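Local coordinates for UPF0053 protein HI_0107 (Haemophilus influenzae, PDB 3LAE) that is of unknown function but belongs to a family of CBS-domain membrane proteins that may bind flavin adenine dinucleotide, this chain being its C-terminal transporter-associated domain, at residues Trp28-Phe38 / Glu57-Ile65. Sequence-based numbering, arbitrary orientation. Where two conformers were deposited one is given.
With PO4 (phosphate ion), chain C.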
ATOM      1  N   TRP A  28       9.014   7.474  -2.126  1.00 24.46           N
ATOM      2  CA  TRP A  28       7.635   7.627  -2.566  1.00 21.06           C
ATOM      3  C   TRP A  28       7.075   8.907  -1.979  1.00 22.48           C
ATOM      4  O   TRP A  28       7.706   9.548  -1.130  1.00 24.55           O
ATOM      5  CB  TRP A  28       6.778   6.431  -2.151  1.00 20.42           C
ATOM      6  CG  TRP A  28       7.114   5.137  -2.861  1.00 18.81           C
ATOM      7  CD1 TRP A  28       7.905   4.979  -3.967  1.00 21.74           C
ATOM      8  CD2 TRP A  28       6.654   3.828  -2.508  1.00 20.34           C
ATOM      9  NE1 TRP A  28       7.964   3.650  -4.319  1.00 22.47           N
ATOM     10  CE2 TRP A  28       7.201   2.922  -3.440  1.00 21.65           C
ATOM     11  CE3 TRP A  28       5.819   3.335  -1.502  1.00 21.29           C
ATOM     12  CZ2 TRP A  28       6.953   1.552  -3.384  1.00 23.90           C
ATOM     13  CZ3 TRP A  28       5.577   1.974  -1.445  1.00 23.98           C
ATOM     14  CH2 TRP A  28       6.143   1.098  -2.378  1.00 24.41           C
ATOM     15  N   GLU A  29       5.880   9.286  -2.409  1.00 20.69           N
ATOM     16  CA  GLU A  29       5.318  10.532  -1.920  1.00 22.83           C
ATOM     17  C   GLU A  29       3.896  10.331  -1.452  1.00 21.59           C
ATOM     18  O   GLU A  29       2.980  11.063  -1.820  1.00 25.78           O
ATOM     19  CB  GLU A  29       5.443  11.618  -2.982  1.00 25.11           C
ATOM     20  CG  GLU A  29       6.902  11.884  -3.324  1.00 28.20           C
ATOM     21  CD  GLU A  29       7.087  13.006  -4.310  1.00 30.15           C
ATOM     22  OE1 GLU A  29       6.814  12.787  -5.505  1.00 31.45           O
ATOM     23  OE2 GLU A  29       7.514  14.103  -3.889  1.00 33.94           O
ATOM     24  N   LEU A  30       3.732   9.316  -0.616  1.00 19.33           N
ATOM     25  CA  LEU A  30       2.442   9.023  -0.028  1.00 17.78           C
ATOM     26  C   LEU A  30       2.076  10.130   0.947  1.00 16.40           C
ATOM     27  O   LEU A  30       2.934  10.649   1.662  1.00 17.89           O
ATOM     28  CB  LEU A  30       2.489   7.674   0.685  1.00 18.23           C
ATOM     29  CG  LEU A  30       2.971   6.566  -0.255  1.00 21.21           C
ATOM     30  CD1 LEU A  30       2.997   5.227   0.430  1.00 20.95           C
ATOM     31  CD2 LEU A  30       2.067   6.544  -1.485  1.00 26.06           C
ATOM     32  N   ASP A  31       0.801  10.500   0.944  1.00 15.18           N
ATOM     33  CA  ASP A  31       0.280  11.532   1.842  1.00 13.83           C
ATOM     34  C   ASP A  31       0.252  11.005   3.271  1.00 14.63           C
ATOM     35  O   ASP A  31      -0.421  10.022   3.559  1.00 15.83           O
ATOM     36  CB  ASP A  31      -1.132  11.897   1.393  1.00 16.54           C
ATOM     37  CG  ASP A  31      -1.706  13.101   2.124  1.00 20.51           C
ATOM     38  OD1 ASP A  31      -1.153  13.536   3.157  1.00 21.72           O
ATOM     39  OD2 ASP A  31      -2.734  13.613   1.644  1.00 28.46           O
ATOM     40  N   THR A  32       0.991  11.652   4.162  1.00 12.75           N
ATOM     41  CA  THR A  32       1.090  11.184   5.544  1.00 13.84           C
ATOM     42  C   THR A  32       0.306  12.045   6.527  1.00 14.21           C
ATOM     43  O   THR A  32       0.376  11.844   7.738  1.00 16.83           O
ATOM     44  CB  THR A  32       2.552  11.163   6.023  1.00 16.62           C
ATOM     45  OG1 THR A  32       3.077  12.493   5.978  1.00 20.78           O
ATOM     46  CG2 THR A  32       3.402  10.268   5.138  1.00 17.43           C
ATOM     47  N   GLU A  33      -0.448  13.001   6.011  1.00 14.58           N
ATOM     48  CA  GLU A  33      -1.176  13.950   6.852  0.50 15.06           C
ATOM     49  C   GLU A  33      -2.259  13.305   7.710  1.00 15.28           C
ATOM     50  O   GLU A  33      -2.427  13.641   8.882  1.00 17.62           O
ATOM     51  CB  GLU A  33      -1.801  15.031   5.972  0.50 16.71           C
ATOM     52  CG  GLU A  33      -2.546  16.124   6.713  0.50 18.30           C
ATOM     53  CD  GLU A  33      -3.218  17.085   5.752  0.50 23.55           C
ATOM     54  OE1 GLU A  33      -4.413  17.381   5.938  0.50 26.32           O
ATOM     55  OE2 GLU A  33      -2.554  17.523   4.788  0.50 27.40           O
ATOM     56  N   ASP A  34      -3.012  12.385   7.117  1.00 12.39           N
ATOM     57  CA  ASP A  34      -4.191  11.857   7.814  1.00 11.45           C
ATOM     58  C   ASP A  34      -4.138  10.371   8.133  1.00 11.28           C
ATOM     59  O   ASP A  34      -4.813   9.907   9.045  1.00 13.34           O
ATOM     60  CB  ASP A  34      -5.447  12.175   7.018  1.00 13.17           C
ATOM     61  CG  ASP A  34      -5.695  13.659   6.919  1.00 14.63           C
ATOM     62  OD1 ASP A  34      -6.177  14.240   7.908  1.00 13.94           O
ATOM     63  OD2 ASP A  34      -5.391  14.253   5.859  1.00 18.89           O
ATOM     64  N   ALA A  35      -3.335   9.633   7.381  1.00 11.62           N
ATOM     65  CA  ALA A  35      -3.191   8.204   7.593  1.00 11.58           C
ATOM     66  C   ALA A  35      -1.810   7.889   8.148  1.00 12.96           C
ATOM     67  O   ALA A  35      -0.860   8.651   7.940  1.00 13.96           O
ATOM     68  CB  ALA A  35      -3.378   7.474   6.281  1.00 12.30           C
ATOM     69  N   ARG A  36      -1.704   6.766   8.851  1.00 11.84           N
ATOM     70  CA  ARG A  36      -0.419   6.324   9.370  1.00 11.68           C
ATOM     71  C   ARG A  36       0.156   5.155   8.561  1.00 10.72           C
ATOM     72  O   ARG A  36       1.367   5.047   8.389  1.00 11.44           O
ATOM     73  CB  ARG A  36      -0.555   5.895  10.829  1.00 12.87           C
ATOM     74  CG  ARG A  36       0.777   5.624  11.497  1.00 17.16           C
ATOM     75  CD  ARG A  36       0.596   5.127  12.926  1.00 18.91           C
ATOM     76  NE  ARG A  36      -0.437   5.868  13.629  1.00 18.65           N
ATOM     77  CZ  ARG A  36      -0.243   7.061  14.176  1.00 20.63           C
ATOM     78  NH1 ARG A  36       0.948   7.634  14.094  1.00 23.08           N
ATOM     79  NH2 ARG A  36      -1.242   7.680  14.798  1.00 20.21           N
ATOM     80  N   THR A  37      -0.718   4.273   8.089  1.00 10.40           N
ATOM     81  CA  THR A  37      -0.286   3.049   7.406  1.00 10.33           C
ATOM     82  C   THR A  37      -0.806   3.004   5.976  1.00 10.82           C
ATOM     83  O   THR A  37      -1.701   3.758   5.588  1.00 10.55           O
ATOM     84  CB  THR A  37      -0.860   1.805   8.096  1.00 11.23           C
ATOM     85  OG1 THR A  37      -2.289   1.900   8.051  1.00 10.87           O
ATOM     86  CG2 THR A  37      -0.389   1.703   9.533  1.00 12.39           C
ATOM     87  N   PHE A  38      -0.244   2.092   5.191  1.00 10.38           N
ATOM     88  CA  PHE A  38      -0.686   1.887   3.821  1.00 11.80           C
ATOM     89  C   PHE A  38      -2.161   1.483   3.767  1.00 10.24           C
ATOM     90  O   PHE A  38      -2.931   2.004   2.957  1.00 12.39           O
ATOM     91  CB  PHE A  38       0.208   0.822   3.166  1.00 12.77           C
ATOM     92  CG  PHE A  38       0.149   0.812   1.667  1.00 17.03           C
ATOM     93  CD1 PHE A  38       0.315   1.984   0.947  1.00 18.55           C
ATOM     94  CD2 PHE A  38      -0.033  -0.366   0.980  1.00 24.04           C
ATOM     95  CE1 PHE A  38       0.265   1.988  -0.423  1.00 24.55           C
ATOM     96  CE2 PHE A  38      -0.075  -0.370  -0.403  1.00 26.45           C
ATOM     97  CZ  PHE A  38       0.076   0.814  -1.101  1.00 25.33           C
ATOM     98  N   GLU A  57      -5.087   3.838  -8.426  1.00 16.79           N
ATOM     99  CA  GLU A  57      -3.945   4.737  -8.412  0.50 15.14           C
ATOM    100  C   GLU A  57      -4.066   5.679  -7.212  1.00 16.83           C
ATOM    101  O   GLU A  57      -5.109   6.307  -7.023  1.00 19.86           O
ATOM    102  CB  GLU A  57      -3.876   5.534  -9.727  0.50 17.61           C
ATOM    103  CG  GLU A  57      -3.458   4.706 -10.962  0.50 21.61           C
ATOM    104  CD  GLU A  57      -4.630   4.238 -11.831  0.50 24.24           C
ATOM    105  OE1 GLU A  57      -5.576   5.024 -12.051  0.50 25.52           O
ATOM    106  OE2 GLU A  57      -4.596   3.083 -12.320  0.50 26.31           O
ATOM    107  N   ILE A  58      -3.003   5.773  -6.419  1.00 15.80           N
ATOM    108  CA  ILE A  58      -2.966   6.691  -5.284  1.00 17.07           C
ATOM    109  C   ILE A  58      -1.572   7.271  -5.141  1.00 15.65           C
ATOM    110  O   ILE A  58      -0.593   6.524  -5.034  1.00 15.72           O
ATOM    111  CB  ILE A  58      -3.319   5.995  -3.946  1.00 20.07           C
ATOM    112  CG1 ILE A  58      -4.716   5.374  -3.988  1.00 23.20           C
ATOM    113  CG2 ILE A  58      -3.242   6.991  -2.797  1.00 20.37           C
ATOM    114  CD1 ILE A  58      -5.089   4.641  -2.716  1.00 23.68           C
ATOM    115  N   ASP A  59      -1.477   8.597  -5.147  1.00 15.18           N
ATOM    116  CA  ASP A  59      -0.234   9.275  -4.783  1.00 16.00           C
ATOM    117  C   ASP A  59       0.987   8.763  -5.539  1.00 16.60           C
ATOM    118  O   ASP A  59       2.035   8.518  -4.941  1.00 16.98           O
ATOM    119  CB  ASP A  59       0.026   9.148  -3.280  1.00 19.12           C
ATOM    120  CG  ASP A  59      -1.014   9.862  -2.449  1.00 21.86           C
ATOM    121  OD1 ASP A  59      -1.047   9.621  -1.229  1.00 23.32           O
ATOM    122  OD2 ASP A  59      -1.806  10.653  -3.009  1.00 24.03           O
ATOM    123  N   GLY A  60       0.850   8.591  -6.850  1.00 14.30           N
ATOM    124  CA  GLY A  60       1.979   8.209  -7.686  1.00 14.05           C
ATOM    125  C   GLY A  60       2.240   6.717  -7.749  1.00 12.28           C
ATOM    126  O   GLY A  60       3.238   6.285  -8.354  1.00 15.68           O
ATOM    127  N   LEU A  61       1.355   5.929  -7.138  1.00 12.78           N
ATOM    128  CA  LEU A  61       1.490   4.477  -7.155  1.00 13.09           C
ATOM    129  C   LEU A  61       0.312   3.793  -7.839  1.00 12.74           C
ATOM    130  O   LEU A  61      -0.835   4.211  -7.680  1.00 15.15           O
ATOM    131  CB  LEU A  61       1.598   3.938  -5.737  1.00 12.77           C
ATOM    132  CG  LEU A  61       2.733   4.461  -4.847  1.00 15.27           C
ATOM    133  CD1 LEU A  61       2.671   3.748  -3.511  1.00 18.60           C
ATOM    134  CD2 LEU A  61       4.091   4.264  -5.522  1.00 18.86           C
ATOM    135  N   LEU A  62       0.614   2.732  -8.580  1.00 10.89           N
ATOM    136  CA  LEU A  62      -0.401   1.860  -9.153  1.00 10.64           C
ATOM    137  C   LEU A  62      -0.462   0.614  -8.284  1.00 10.54           C
ATOM    138  O   LEU A  62       0.509  -0.154  -8.183  1.00 10.28           O
ATOM    139  CB  LEU A  62      -0.014   1.498 -10.583  1.00 12.34           C
ATOM    140  CG  LEU A  62      -0.931   0.529 -11.333  1.00 15.06           C
ATOM    141  CD1 LEU A  62      -2.309   1.148 -11.514  1.00 17.11           C
ATOM    142  CD2 LEU A  62      -0.309   0.200 -12.673  1.00 15.33           C
ATOM    143  N   ILE A  63      -1.606   0.420  -7.646  1.00 10.50           N
ATOM    144  CA  ILE A  63      -1.733  -0.538  -6.567  1.00 11.54           C
ATOM    145  C   ILE A  63      -2.735  -1.619  -6.932  1.00 11.31           C
ATOM    146  O   ILE A  63      -3.811  -1.321  -7.450  1.00 13.81           O
ATOM    147  CB  ILE A  63      -2.242   0.186  -5.302  1.00 12.88           C
ATOM    148  CG1 ILE A  63      -1.254   1.272  -4.868  1.00 14.58           C
ATOM    149  CG2 ILE A  63      -2.491  -0.803  -4.179  1.00 15.81           C
ATOM    150  CD1 ILE A  63      -1.856   2.273  -3.868  1.00 19.29           C
ATOM    151  N   THR A  64      -2.380  -2.870  -6.663  1.00 10.09           N
ATOM    152  CA  THR A  64      -3.291  -3.991  -6.845  1.00 10.12           C
ATOM    153  C   THR A  64      -3.507  -4.635  -5.488  1.00  8.66           C
ATOM    154  O   THR A  64      -2.551  -5.067  -4.835  1.00 10.18           O
ATOM    155  CB  THR A  64      -2.715  -5.043  -7.826  1.00 11.80           C
ATOM    156  OG1 THR A  64      -2.433  -4.410  -9.084  1.00 12.20           O
ATOM    157  CG2 THR A  64      -3.719  -6.181  -8.063  1.00 12.98           C
ATOM    158  N   ILE A  65      -4.753  -4.701  -5.042  1.00 10.35           N
ATOM    159  CA  ILE A  65      -5.070  -5.337  -3.768  0.50  9.51           C
ATOM    160  C   ILE A  65      -4.940  -6.854  -3.910  1.00 10.15           C
ATOM    161  O   ILE A  65      -5.644  -7.471  -4.717  1.00 12.90           O
ATOM    162  CB  ILE A  65      -6.497  -4.974  -3.300  0.50  8.62           C
ATOM    163  CG1 ILE A  65      -6.680  -3.457  -3.305  0.50  9.43           C
ATOM    164  CG2 ILE A  65      -6.765  -5.538  -1.917  0.50 10.49           C
ATOM    165  CD1 ILE A  65      -5.713  -2.733  -2.389  0.50  8.68           C
TER
HETATM  166  P   PO4 C  79       4.469   7.652  12.564  0.85 29.23           P
HETATM  167  O1  PO4 C  79       3.982   6.360  13.172  0.85 33.62           O
HETATM  168  O2  PO4 C  79       5.929   7.845  12.907  0.85 36.94           O
HETATM  169  O3  PO4 C  79       4.296   7.652  11.073  0.85 30.30           O
HETATM  170  O4  PO4 C  79       3.694   8.810  13.132  0.85 35.19           O
HETATM  171  O   HOH W   1       4.819   8.157  -4.749  1.00 25.86           O
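L61 drives its forked end into the hydrophobic pocket formed by W28, L30 and F38, and its two methyls do different jobs. CD2 sits squarely over one face of the indole, 3.9 Å from the centroid of the W28 five-membered ring and only 6° off its normal, a clear CH-pi contact. CD1 reaches over the six-membered part of the same ring and also meets L30, whose CD2 lies 3.5 Å from L61 CD1. L61 carries its CG anti to its own carbonyl carbon (chi1 -58°), which sends both methyls to the indole. The L30 and L61 side chains cross at about a right angle. Two residues along the strand, on the same face, I63 extends CD1 to 3.7 Å from F38 CZ, the two side chains approaching from opposite directions. V78 of strand 72-80 touches both W28 and L61, while L41 of helix 38-45 packs against L30.

At the turn the contact becomes polar. D59 accepts a hydrogen bond from the loop backbone, D31 N to D59 OD1 at 3.0 Å and nearly straight (165°), with the donor well above the carboxylate plane. D31 in turn folds its own carboxylate onto the chain ahead: OD1 takes E33 N at 3.0 Å on its anti side, though tilted out of the carboxylate plane, closing an Asx turn. A water ties down the other end of this polar edge, accepting from E29 N and donating to D59 O, so D59 holds the loop through its side chain and, by way of the water, its carbonyl.

D59 and G60 are the central residues of a type I' turn, closed by paired I58-L61 backbone bonds: a tight beta-hairpin that packs through D59 and L61 against the loop joining helices 19-26 and 38-45, and through I63 against the start of helix 38-45, in this alpha+beta transporter-associated (CorC_HlyC) domain.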